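Local coordinates for protein amino Transferase (Eubacterium rectale, PDB 3ELE) that probably transfers amino groups between amino acids and keto acids with bound pyridoxal-5'-phosphate, as a class I and II aminotransferase, at residues A[220-228]-A[303-313]; A[37-46]-A[372-382]. All blocks are in the same frame, centred on the assembly; numbering follows the deposited sequence.

Interaction 1 (A[220-228]-A[303-313]); sequences YREIVYDGI and TGDINAYKENR. With PLP (pyridoxal-5'-phosphate), chain E.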
loop_
_atom_site.group_PDB
_atom_site.type_symbol
_atom_site.label_atom_id
_atom_site.label_comp_id
_atom_site.label_asym_id
_atom_site.label_seq_id
_atom_site.Cartn_x
_atom_site.Cartn_y
_atom_site.Cartn_z
ATOM N N TYR A 220 1.169 -17.363 8.788
ATOM C CA TYR A 220 0.780 -18.308 9.870
ATOM C C TYR A 220 1.969 -19.061 10.490
ATOM O O TYR A 220 1.743 -19.962 11.314
ATOM C CB TYR A 220 -0.248 -19.351 9.359
ATOM C CG TYR A 220 -1.486 -18.717 8.794
ATOM C CD1 TYR A 220 -2.447 -18.210 9.637
ATOM C CD2 TYR A 220 -1.677 -18.581 7.415
ATOM C CE1 TYR A 220 -3.584 -17.599 9.145
ATOM C CE2 TYR A 220 -2.830 -17.953 6.907
ATOM C CZ TYR A 220 -3.769 -17.456 7.799
ATOM O OH TYR A 220 -4.914 -16.824 7.404
ATOM N N ARG A 221 3.212 -18.709 10.112
ATOM C CA ARG A 221 4.438 -19.387 10.584
ATOM C C ARG A 221 4.441 -19.734 12.063
ATOM O O ARG A 221 4.744 -20.874 12.408
ATOM C CB ARG A 221 5.713 -18.587 10.204
ATOM C CG ARG A 221 7.028 -19.113 10.873
ATOM C CD ARG A 221 8.279 -18.534 10.257
ATOM N NE ARG A 221 8.618 -19.268 9.046
ATOM C CZ ARG A 221 9.245 -20.443 9.020
ATOM N NH1 ARG A 221 9.573 -21.104 10.123
ATOM N NH2 ARG A 221 9.502 -20.999 7.861
ATOM N N GLU A 222 4.076 -18.770 12.921
ATOM C CA GLU A 222 4.068 -18.994 14.380
ATOM C C GLU A 222 2.763 -19.612 14.904
ATOM O O GLU A 222 2.721 -20.004 16.067
ATOM C CB GLU A 222 4.407 -17.728 15.171
ATOM C CG GLU A 222 5.808 -17.157 14.902
ATOM C CD GLU A 222 5.933 -16.432 13.584
ATOM O OE1 GLU A 222 4.915 -15.852 13.117
ATOM O OE2 GLU A 222 7.052 -16.453 13.010
ATOM N N ILE A 223 1.714 -19.674 14.068
ATOM C CA ILE A 223 0.439 -20.311 14.413
ATOM C C ILE A 223 0.574 -21.776 13.997
ATOM O O ILE A 223 0.074 -22.202 12.964
ATOM C CB ILE A 223 -0.803 -19.604 13.773
ATOM C CG1 ILE A 223 -0.787 -18.097 14.131
ATOM C CG2 ILE A 223 -2.120 -20.307 14.212
ATOM C CD1 ILE A 223 -2.157 -17.422 14.178
ATOM N N VAL A 224 1.316 -22.513 14.818
ATOM C CA VAL A 224 1.598 -23.942 14.604
ATOM C C VAL A 224 1.534 -24.618 15.982
ATOM O O VAL A 224 1.869 -23.989 16.991
ATOM C CB VAL A 224 2.946 -24.170 13.840
ATOM C CG1 VAL A 224 4.135 -23.594 14.607
ATOM C CG2 VAL A 224 3.156 -25.669 13.521
ATOM N N TYR A 225 1.115 -25.889 16.007
ATOM C CA TYR A 225 0.824 -26.618 17.253
ATOM C C TYR A 225 1.627 -27.893 17.431
ATOM O O TYR A 225 2.160 -28.430 16.461
ATOM C CB TYR A 225 -0.669 -26.995 17.276
ATOM C CG TYR A 225 -1.591 -25.892 16.801
ATOM C CD1 TYR A 225 -1.715 -24.709 17.528
ATOM C CD2 TYR A 225 -2.327 -26.019 15.602
ATOM C CE1 TYR A 225 -2.558 -23.673 17.103
ATOM C CE2 TYR A 225 -3.186 -24.991 15.168
ATOM C CZ TYR A 225 -3.295 -23.810 15.927
ATOM O OH TYR A 225 -4.104 -22.764 15.506
ATOM N N ASP A 226 1.667 -28.364 18.680
ATOM C CA ASP A 226 2.281 -29.649 19.104
ATOM C C ASP A 226 3.776 -29.817 18.777
ATOM O O ASP A 226 4.245 -30.943 18.537
ATOM C CB ASP A 226 1.499 -30.852 18.507
ATOM C CG ASP A 226 0.009 -30.833 18.828
ATOM O OD1 ASP A 226 -0.386 -30.322 19.899
ATOM O OD2 ASP A 226 -0.758 -31.380 17.996
ATOM N N GLY A 227 4.518 -28.712 18.774
ATOM C CA GLY A 227 5.931 -28.754 18.446
ATOM C C GLY A 227 6.266 -29.103 16.998
ATOM O O GLY A 227 7.396 -29.483 16.719
ATOM N N ILE A 228 5.295 -28.991 16.082
ATOM C CA ILE A 228 5.524 -29.270 14.666
ATOM C C ILE A 228 6.441 -28.164 14.156
ATOM O O ILE A 228 6.275 -27.004 14.546
ATOM C CB ILE A 228 4.190 -29.322 13.849
ATOM C CG1 ILE A 228 3.329 -30.515 14.298
ATOM C CG2 ILE A 228 4.460 -29.437 12.325
ATOM C CD1 ILE A 228 3.916 -31.888 13.931
ATOM N N THR A 303 4.499 -12.982 20.342
ATOM C CA THR A 303 3.261 -13.455 19.735
ATOM C C THR A 303 2.131 -13.347 20.752
ATOM O O THR A 303 2.382 -13.258 21.965
ATOM C CB THR A 303 3.344 -14.944 19.276
ATOM O OG1 THR A 303 3.641 -15.774 20.403
ATOM C CG2 THR A 303 4.405 -15.163 18.193
ATOM N N GLY A 304 0.894 -13.374 20.253
ATOM C CA GLY A 304 -0.285 -13.442 21.127
ATOM C C GLY A 304 -0.382 -14.836 21.750
ATOM O O GLY A 304 0.502 -15.670 21.544
ATOM N N ASP A 305 -1.448 -15.083 22.516
ATOM C CA ASP A 305 -1.687 -16.390 23.155
ATOM C C ASP A 305 -2.113 -17.439 22.096
ATOM O O ASP A 305 -3.312 -17.713 21.905
ATOM C CB ASP A 305 -2.740 -16.265 24.278
ATOM C CG ASP A 305 -2.899 -17.547 25.115
ATOM O OD1 ASP A 305 -2.101 -18.507 24.981
ATOM O OD2 ASP A 305 -3.831 -17.567 25.950
ATOM N N ILE A 306 -1.108 -18.034 21.441
ATOM C CA ILE A 306 -1.312 -19.043 20.373
ATOM C C ILE A 306 -2.062 -20.295 20.893
ATOM O O ILE A 306 -2.772 -20.946 20.125
ATOM C CB ILE A 306 0.049 -19.469 19.673
ATOM C CG1 ILE A 306 0.822 -18.260 19.105
ATOM C CG2 ILE A 306 -0.182 -20.508 18.521
ATOM C CD1 ILE A 306 0.052 -17.429 18.091
ATOM N N ASN A 307 -1.928 -20.606 22.188
ATOM C CA ASN A 307 -2.622 -21.762 22.805
ATOM C C ASN A 307 -4.173 -21.608 22.866
ATOM O O ASN A 307 -4.895 -22.607 23.005
ATOM C CB ASN A 307 -2.047 -22.060 24.195
ATOM C CG ASN A 307 -2.379 -23.458 24.677
ATOM O OD1 ASN A 307 -3.306 -23.640 25.463
ATOM N ND2 ASN A 307 -1.659 -24.455 24.172
ATOM N N ALA A 308 -4.671 -20.369 22.777
ATOM C CA ALA A 308 -6.115 -20.109 22.664
ATOM C C ALA A 308 -6.658 -20.722 21.360
ATOM O O ALA A 308 -7.758 -21.275 21.343
ATOM C CB ALA A 308 -6.416 -18.620 22.701
ATOM N N TYR A 309 -5.879 -20.614 20.278
ATOM C CA TYR A 309 -6.255 -21.209 19.000
ATOM C C TYR A 309 -6.170 -22.745 19.006
ATOM O O TYR A 309 -6.995 -23.416 18.348
ATOM C CB TYR A 309 -5.374 -20.679 17.852
ATOM C CG TYR A 309 -5.518 -19.204 17.475
ATOM C CD1 TYR A 309 -6.777 -18.615 17.305
ATOM C CD2 TYR A 309 -4.387 -18.432 17.153
ATOM C CE1 TYR A 309 -6.911 -17.282 16.897
ATOM C CE2 TYR A 309 -4.510 -17.087 16.716
ATOM C CZ TYR A 309 -5.775 -16.520 16.595
ATOM O OH TYR A 309 -5.919 -15.213 16.180
ATOM N N LYS A 310 -5.145 -23.285 19.678
ATOM C CA LYS A 310 -4.945 -24.750 19.802
ATOM C C LYS A 310 -6.125 -25.364 20.538
ATOM O O LYS A 310 -6.634 -26.391 20.111
ATOM C CB LYS A 310 -3.666 -25.106 20.563
ATOM C CG LYS A 310 -3.306 -26.621 20.610
ATOM C CD LYS A 310 -2.488 -26.919 21.857
ATOM C CE LYS A 310 -1.951 -28.342 21.894
ATOM N NZ LYS A 310 -2.990 -29.442 21.832
ATOM N N GLU A 311 -6.526 -24.745 21.647
ATOM C CA GLU A 311 -7.683 -25.206 22.441
ATOM C C GLU A 311 -8.959 -25.268 21.597
ATOM O O GLU A 311 -9.700 -26.241 21.691
ATOM C CB GLU A 311 -7.880 -24.358 23.700
ATOM C CG GLU A 311 -6.847 -24.645 24.780
ATOM C CD GLU A 311 -7.109 -23.924 26.108
ATOM O OE1 GLU A 311 -7.985 -23.020 26.170
ATOM O OE2 GLU A 311 -6.430 -24.281 27.107
ATOM N N ASN A 312 -9.179 -24.251 20.758
ATOM C CA ASN A 312 -10.314 -24.244 19.810
ATOM C C ASN A 312 -10.211 -25.369 18.773
ATOM O O ASN A 312 -11.218 -26.010 18.494
ATOM C CB ASN A 312 -10.491 -22.879 19.104
ATOM C CG ASN A 312 -11.115 -21.799 20.013
ATOM O OD1 ASN A 312 -11.406 -22.022 21.188
ATOM N ND2 ASN A 312 -11.304 -20.615 19.451
ATOM N N ARG A 313 -9.004 -25.606 18.233
ATOM C CA ARG A 313 -8.761 -26.699 17.271
ATOM C C ARG A 313 -9.179 -28.031 17.865
ATOM O O ARG A 313 -9.957 -28.746 17.263
ATOM C CB ARG A 313 -7.282 -26.813 16.860
ATOM C CG ARG A 313 -7.010 -27.859 15.743
ATOM C CD ARG A 313 -5.537 -28.291 15.672
ATOM N NE ARG A 313 -5.070 -28.830 16.948
ATOM C CZ ARG A 313 -3.861 -29.347 17.186
ATOM N NH1 ARG A 313 -2.954 -29.460 16.234
ATOM N NH2 ARG A 313 -3.563 -29.790 18.402
HETATM N N1 PLP E . -1.867 -15.155 2.867
HETATM C C2 PLP E . -2.812 -16.010 3.437
HETATM C C2A PLP E . -2.726 -17.478 3.164
HETATM C C3 PLP E . -3.816 -15.498 4.284
HETATM O O3 PLP E . -4.740 -16.336 4.862
HETATM C C4 PLP E . -3.900 -14.108 4.530
HETATM C C4A PLP E . -5.231 -13.604 5.059
HETATM O O4A PLP E . -6.140 -13.327 4.275
HETATM C C5 PLP E . -2.921 -13.255 3.937
HETATM C C6 PLP E . -1.909 -13.790 3.102
HETATM C C5A PLP E . -2.932 -11.750 4.106
HETATM O O4P PLP E . -2.174 -11.301 5.185
HETATM P P PLP E . -2.008 -9.708 5.362
HETATM O O1P PLP E . -0.650 -9.399 5.926
HETATM O O2P PLP E . -3.008 -9.221 6.371
HETATM O O3P PLP E . -2.197 -8.975 4.075
#

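Interaction 2 (A[37-46]-A[372-382]); sequences VYDFSIGNPS and RISYCVDREMI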
loop_
_atom_site.group_PDB
_atom_site.type_symbol
_atom_site.label_atom_id
_atom_site.label_comp_id
_atom_site.label_asym_id
_atom_site.label_seq_id
_atom_site.Cartn_x
_atom_site.Cartn_y
_atom_site.Cartn_z
ATOM N N VAL A 37 -26.191 -18.524 16.547
ATOM C CA VAL A 37 -25.600 -18.417 15.208
ATOM C C VAL A 37 -24.145 -18.900 15.341
ATOM O O VAL A 37 -23.392 -18.391 16.174
ATOM C CB VAL A 37 -25.665 -16.983 14.645
ATOM C CG1 VAL A 37 -24.971 -16.910 13.296
ATOM C CG2 VAL A 37 -27.115 -16.529 14.525
ATOM N N TYR A 38 -23.775 -19.882 14.521
ATOM C CA TYR A 38 -22.459 -20.527 14.583
ATOM C C TYR A 38 -21.667 -20.156 13.345
ATOM O O TYR A 38 -21.590 -20.895 12.349
ATOM C CB TYR A 38 -22.644 -22.027 14.806
ATOM C CG TYR A 38 -23.670 -22.262 15.912
ATOM C CD1 TYR A 38 -23.366 -21.974 17.235
ATOM C CD2 TYR A 38 -24.959 -22.718 15.617
ATOM C CE1 TYR A 38 -24.329 -22.158 18.276
ATOM C CE2 TYR A 38 -25.940 -22.928 16.658
ATOM C CZ TYR A 38 -25.615 -22.636 17.977
ATOM O OH TYR A 38 -26.575 -22.841 18.987
ATOM N N ASP A 39 -21.069 -18.974 13.448
ATOM C CA ASP A 39 -20.302 -18.372 12.375
ATOM C C ASP A 39 -18.835 -18.775 12.385
ATOM O O ASP A 39 -18.044 -18.263 13.199
ATOM C CB ASP A 39 -20.445 -16.847 12.458
ATOM C CG ASP A 39 -19.719 -16.114 11.359
ATOM O OD1 ASP A 39 -19.349 -16.722 10.317
ATOM O OD2 ASP A 39 -19.532 -14.886 11.562
ATOM N N PHE A 40 -18.491 -19.671 11.446
ATOM C CA PHE A 40 -17.124 -20.116 11.212
ATOM C C PHE A 40 -16.619 -19.634 9.845
ATOM O O PHE A 40 -15.705 -20.250 9.297
ATOM C CB PHE A 40 -17.033 -21.653 11.239
ATOM C CG PHE A 40 -17.619 -22.294 12.463
ATOM C CD1 PHE A 40 -16.852 -22.485 13.615
ATOM C CD2 PHE A 40 -18.921 -22.773 12.443
ATOM C CE1 PHE A 40 -17.393 -23.109 14.732
ATOM C CE2 PHE A 40 -19.476 -23.387 13.561
ATOM C CZ PHE A 40 -18.709 -23.560 14.701
ATOM N N SER A 41 -17.150 -18.521 9.318
ATOM C CA SER A 41 -16.811 -18.038 7.963
ATOM C C SER A 41 -15.501 -17.229 7.805
ATOM O O SER A 41 -14.499 -17.789 7.389
ATOM C CB SER A 41 -17.997 -17.271 7.351
ATOM O OG SER A 41 -18.232 -16.053 8.038
ATOM N N ILE A 42 -15.507 -15.933 8.125
ATOM C CA ILE A 42 -14.322 -15.063 7.907
ATOM C C ILE A 42 -13.133 -15.393 8.836
ATOM O O ILE A 42 -13.323 -15.635 10.028
ATOM C CB ILE A 42 -14.662 -13.517 7.933
ATOM C CG1 ILE A 42 -15.196 -13.047 9.293
ATOM C CG2 ILE A 42 -15.669 -13.166 6.804
ATOM C CD1 ILE A 42 -15.549 -11.538 9.325
ATOM N N GLY A 43 -11.927 -15.397 8.258
ATOM C CA GLY A 43 -10.693 -15.734 8.960
ATOM C C GLY A 43 -9.935 -14.590 9.609
ATOM O O GLY A 43 -8.748 -14.404 9.321
ATOM N N ASN A 44 -10.589 -13.860 10.515
ATOM C CA ASN A 44 -9.972 -12.707 11.187
ATOM C C ASN A 44 -9.311 -13.080 12.501
ATOM O O ASN A 44 -9.919 -13.809 13.290
ATOM C CB ASN A 44 -11.014 -11.621 11.485
ATOM C CG ASN A 44 -11.607 -10.983 10.237
ATOM O OD1 ASN A 44 -12.766 -10.591 10.256
ATOM N ND2 ASN A 44 -10.825 -10.862 9.159
ATOM N N PRO A 45 -8.059 -12.607 12.748
ATOM C CA PRO A 45 -7.449 -12.785 14.065
ATOM C C PRO A 45 -8.413 -12.416 15.207
ATOM O O PRO A 45 -9.027 -11.350 15.178
ATOM C CB PRO A 45 -6.249 -11.828 14.023
ATOM C CG PRO A 45 -5.816 -11.876 12.618
ATOM C CD PRO A 45 -7.100 -11.980 11.811
ATOM N N SER A 46 -8.575 -13.340 16.150
ATOM C CA SER A 46 -9.475 -13.186 17.280
ATOM C C SER A 46 -8.801 -13.036 18.652
ATOM O O SER A 46 -9.503 -12.742 19.621
ATOM C CB SER A 46 -10.445 -14.363 17.287
ATOM O OG SER A 46 -9.742 -15.580 17.334
ATOM N N ARG A 372 -14.309 -25.370 4.699
ATOM C CA ARG A 372 -13.403 -24.711 5.614
ATOM C C ARG A 372 -14.232 -24.135 6.760
ATOM O O ARG A 372 -15.172 -23.356 6.532
ATOM C CB ARG A 372 -12.640 -23.578 4.936
ATOM C CG ARG A 372 -11.593 -22.967 5.886
ATOM C CD ARG A 372 -11.008 -21.699 5.372
ATOM N NE ARG A 372 -11.904 -20.559 5.528
ATOM C CZ ARG A 372 -11.572 -19.287 5.275
ATOM N NH1 ARG A 372 -10.377 -18.965 4.828
ATOM N NH2 ARG A 372 -12.467 -18.326 5.456
ATOM N N ILE A 373 -13.837 -24.494 7.980
ATOM C CA ILE A 373 -14.463 -24.031 9.224
ATOM C C ILE A 373 -13.359 -23.263 9.985
ATOM O O ILE A 373 -12.381 -23.852 10.425
ATOM C CB ILE A 373 -14.966 -25.244 10.067
ATOM C CG1 ILE A 373 -15.869 -26.169 9.234
ATOM C CG2 ILE A 373 -15.667 -24.772 11.318
ATOM C CD1 ILE A 373 -16.581 -27.288 10.005
ATOM N N SER A 374 -13.483 -21.943 10.084
ATOM C CA SER A 374 -12.495 -21.126 10.791
ATOM C C SER A 374 -12.751 -21.286 12.283
ATOM O O SER A 374 -13.922 -21.342 12.692
ATOM C CB SER A 374 -12.618 -19.647 10.403
ATOM O OG SER A 374 -12.519 -19.471 9.006
ATOM N N TYR A 375 -11.682 -21.399 13.080
ATOM C CA TYR A 375 -11.822 -21.511 14.562
ATOM C C TYR A 375 -11.171 -20.375 15.350
ATOM O O TYR A 375 -11.063 -20.460 16.590
ATOM C CB TYR A 375 -11.490 -22.910 15.087
ATOM C CG TYR A 375 -10.147 -23.446 14.713
ATOM C CD1 TYR A 375 -9.025 -23.168 15.499
ATOM C CD2 TYR A 375 -9.985 -24.264 13.600
ATOM C CE1 TYR A 375 -7.770 -23.673 15.161
ATOM C CE2 TYR A 375 -8.717 -24.794 13.277
ATOM C CZ TYR A 375 -7.619 -24.488 14.076
ATOM O OH TYR A 375 -6.355 -24.963 13.789
ATOM N N CYS A 376 -10.864 -19.271 14.653
ATOM C CA CYS A 376 -10.506 -17.971 15.257
ATOM C C CYS A 376 -11.866 -17.340 15.709
ATOM O O CYS A 376 -12.300 -16.247 15.285
ATOM C CB CYS A 376 -9.747 -17.105 14.241
ATOM S SG CYS A 376 -10.461 -17.139 12.549
ATOM N N VAL A 377 -12.520 -18.072 16.599
ATOM C CA VAL A 377 -13.878 -17.804 17.060
ATOM C C VAL A 377 -13.891 -18.000 18.559
ATOM O O VAL A 377 -12.896 -18.446 19.139
ATOM C CB VAL A 377 -14.893 -18.803 16.409
ATOM C CG1 VAL A 377 -14.866 -18.712 14.861
ATOM C CG2 VAL A 377 -14.632 -20.258 16.881
ATOM N N ASP A 378 -15.040 -17.715 19.168
ATOM C CA ASP A 378 -15.205 -17.841 20.599
ATOM C C ASP A 378 -15.314 -19.321 20.970
ATOM O O ASP A 378 -16.108 -20.058 20.378
ATOM C CB ASP A 378 -16.456 -17.083 21.043
ATOM C CG ASP A 378 -16.458 -16.774 22.524
ATOM O OD1 ASP A 378 -16.374 -17.701 23.371
ATOM O OD2 ASP A 378 -16.578 -15.570 22.842
ATOM N N ARG A 379 -14.521 -19.735 21.962
ATOM C CA ARG A 379 -14.487 -21.117 22.453
ATOM C C ARG A 379 -15.879 -21.646 22.837
ATOM O O ARG A 379 -16.227 -22.766 22.482
ATOM C CB ARG A 379 -13.513 -21.233 23.644
ATOM C CG ARG A 379 -13.363 -22.646 24.218
ATOM C CD ARG A 379 -12.230 -22.769 25.250
ATOM N NE ARG A 379 -12.165 -24.148 25.744
ATOM C CZ ARG A 379 -12.878 -24.659 26.755
ATOM N NH1 ARG A 379 -13.741 -23.910 27.470
ATOM N NH2 ARG A 379 -12.724 -25.952 27.069
ATOM N N GLU A 380 -16.669 -20.830 23.538
ATOM C CA GLU A 380 -18.016 -21.239 23.980
ATOM C C GLU A 380 -18.983 -21.446 22.800
ATOM O O GLU A 380 -19.864 -22.302 22.894
ATOM C CB GLU A 380 -18.605 -20.272 25.030
ATOM C CG GLU A 380 -17.667 -19.917 26.211
ATOM C CD GLU A 380 -16.934 -21.118 26.819
ATOM O OE1 GLU A 380 -17.590 -21.989 27.421
ATOM O OE2 GLU A 380 -15.687 -21.165 26.705
HETATM N N MSE A 381 -18.804 -20.678 21.714
HETATM C CA MSE A 381 -19.624 -20.826 20.513
HETATM C C MSE A 381 -19.367 -22.215 19.896
HETATM O O MSE A 381 -20.306 -22.857 19.429
HETATM C CB MSE A 381 -19.364 -19.680 19.510
HETATM C CG MSE A 381 -20.185 -19.735 18.235
HETATM SE SE MSE A 381 -19.461 -21.017 16.931
HETATM C CE MSE A 381 -18.199 -19.906 15.938
ATOM N N ILE A 382 -18.102 -22.669 19.896
ATOM C CA ILE A 382 -17.748 -24.011 19.375
ATOM C C ILE A 382 -18.523 -25.110 20.137
ATOM O O ILE A 382 -19.088 -26.003 19.516
ATOM C CB ILE A 382 -16.217 -24.333 19.435
ATOM C CG1 ILE A 382 -15.412 -23.348 18.594
ATOM C CG2 ILE A 382 -15.947 -25.752 18.910
ATOM C CD1 ILE A 382 -13.908 -23.632 18.587
HETATM O O HOH W 1 -14.482 -20.681 6.981
HETATM O O HOH W 2 -11.567 -15.236 5.051
HETATM O O HOH W 3 -12.749 -13.430 14.153
HETATM O O HOH W 4 -10.231 -17.428 19.000
#

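Interaction 1 (A[220-228]-A[303-313])
D226 OD2 is gripped by the guanidinium of R313, which offers NH2 at 3.2 Å from OD2 and, more weakly, NH1. The NH2 bond reaches the syn side of the carboxylate, 28° out of its plane, while OD2 itself lies close to the guanidinium plane, at its edge; the two flat groups are turned 49° apart. The other carboxylate oxygen, OD1, makes a longer salt bridge of 3.4 Å with NZ of K310, whose amine also pairs with D314, so one aspartate in a tight type I' turn (Y225 to I228) ties two basic residues about one helical turn apart. Y225 lies against both basic side chains. Its CB sits over one face of the R313 guanidinium, 3.5 Å from NH1, and its CD1 meets K310 CB obliquely at 3.6 Å, while Y309 CB and I306 O lie at the edge of the ring. The phenol oxygen OH touches Y309 CB at 3.4 Å and is hydrogen-bonded to the carbonyl of A333. R313 CG sits anti to the backbone N (chi1 -174°), and a bend at chi3 brings the guanidinium across to the turn, where NH1 also binds the carbonyl of P330. A leucine here would probably leave D226 OD2 without its guanidinium partner and the P330 carbonyl without NH1. Further toward the N-terminal end of the helix, I223 CD1 packs on Y309 CE2 at 3.5 Å, and I306 CG2 rests against the E222 carbonyl. At the start of the loop Y220 OH is hydrogen-bonded to O3 of pyridoxal-5'-phosphate at 2.6 Å and also to Y335 OH. The loop thus links helix 306-323 to the cofactor pocket of a fold-type I aminotransferase, in which a tyrosine commonly meets the pyridoxal hydroxyl.

Interaction 2 (A[37-46]-A[372-382])
F40 lays its ring alongside I373, the two side chains pointing the same way with I373 CG2 3.4 Å from F40 CG, while the S374 carbonyl oxygen sits at the ring edge. The ring joins the residues after helix 17-32 of the aminotransferase fold to its C-terminal part, strand 370-374 and helix 379-396; F389 of that helix also meets it. Selenomethionine M381 adds a Met-aromatic pairing, described here for one of its two conformers. In this conformer CE stands over one face of F40 in a CH-pi contact, 3.8 Å from the ring centroid and 24° off the normal. The selenium approaches obliquely, 3.5 Å from F40 CZ, and also meets the edge of the Y38 ring. M381 CG is anti to the backbone N (chi1 -179°), and bends at chi2 and chi3 fold the methyl back onto the phenyl.

Beyond the phenylalanine the backbone is stitched to strand 370-374: S374 N donates to F40 O at 2.9 Å, with an N-H...O angle of 162°. The carbonyl of S41 is held twice, from opposite faces of its plane, by S374 OG and by R372 NH2, the latter 2.9 Å from S41 O. That oxygen lies out of the guanidinium plane, and R372 NH1 binds N183 of the cofactor pocket. An Asx turn shapes the approach, D39 OD1 accepting from both the OG and the backbone N of S41.

Water 1 lies within hydrogen-bonding distance of F40 O and R372 O and accepts from R372 NE, and water 2 joins G43 N to R372 NH2. At the far end C376 CB fits against the carbonyl of N44. There water 3 links N44 O to C376 O, and water 4 lies 2.5 Å from S46 OG while donating to V377 O.

How the interactions relate
From the N terminus, residues 37-46 come first and meet residues 372-382, so interaction 2 closes a very long loop of about 325 residues. Interaction 1 lies within that loop: 220-228, after strand 213-217 of the large mixed sheet, meets 303-313 at the start of helix 306-323. The contacts nest and do not cross, with centres about 15 Å apart. They also touch: N312 ND2 probably hydrogen-bonds Y375 O, and Y309 OH probably bonds S46 N. Helix 306-323 thereby sits between the cofactor-side loop and the small antiparallel sheet with its C-terminal helix.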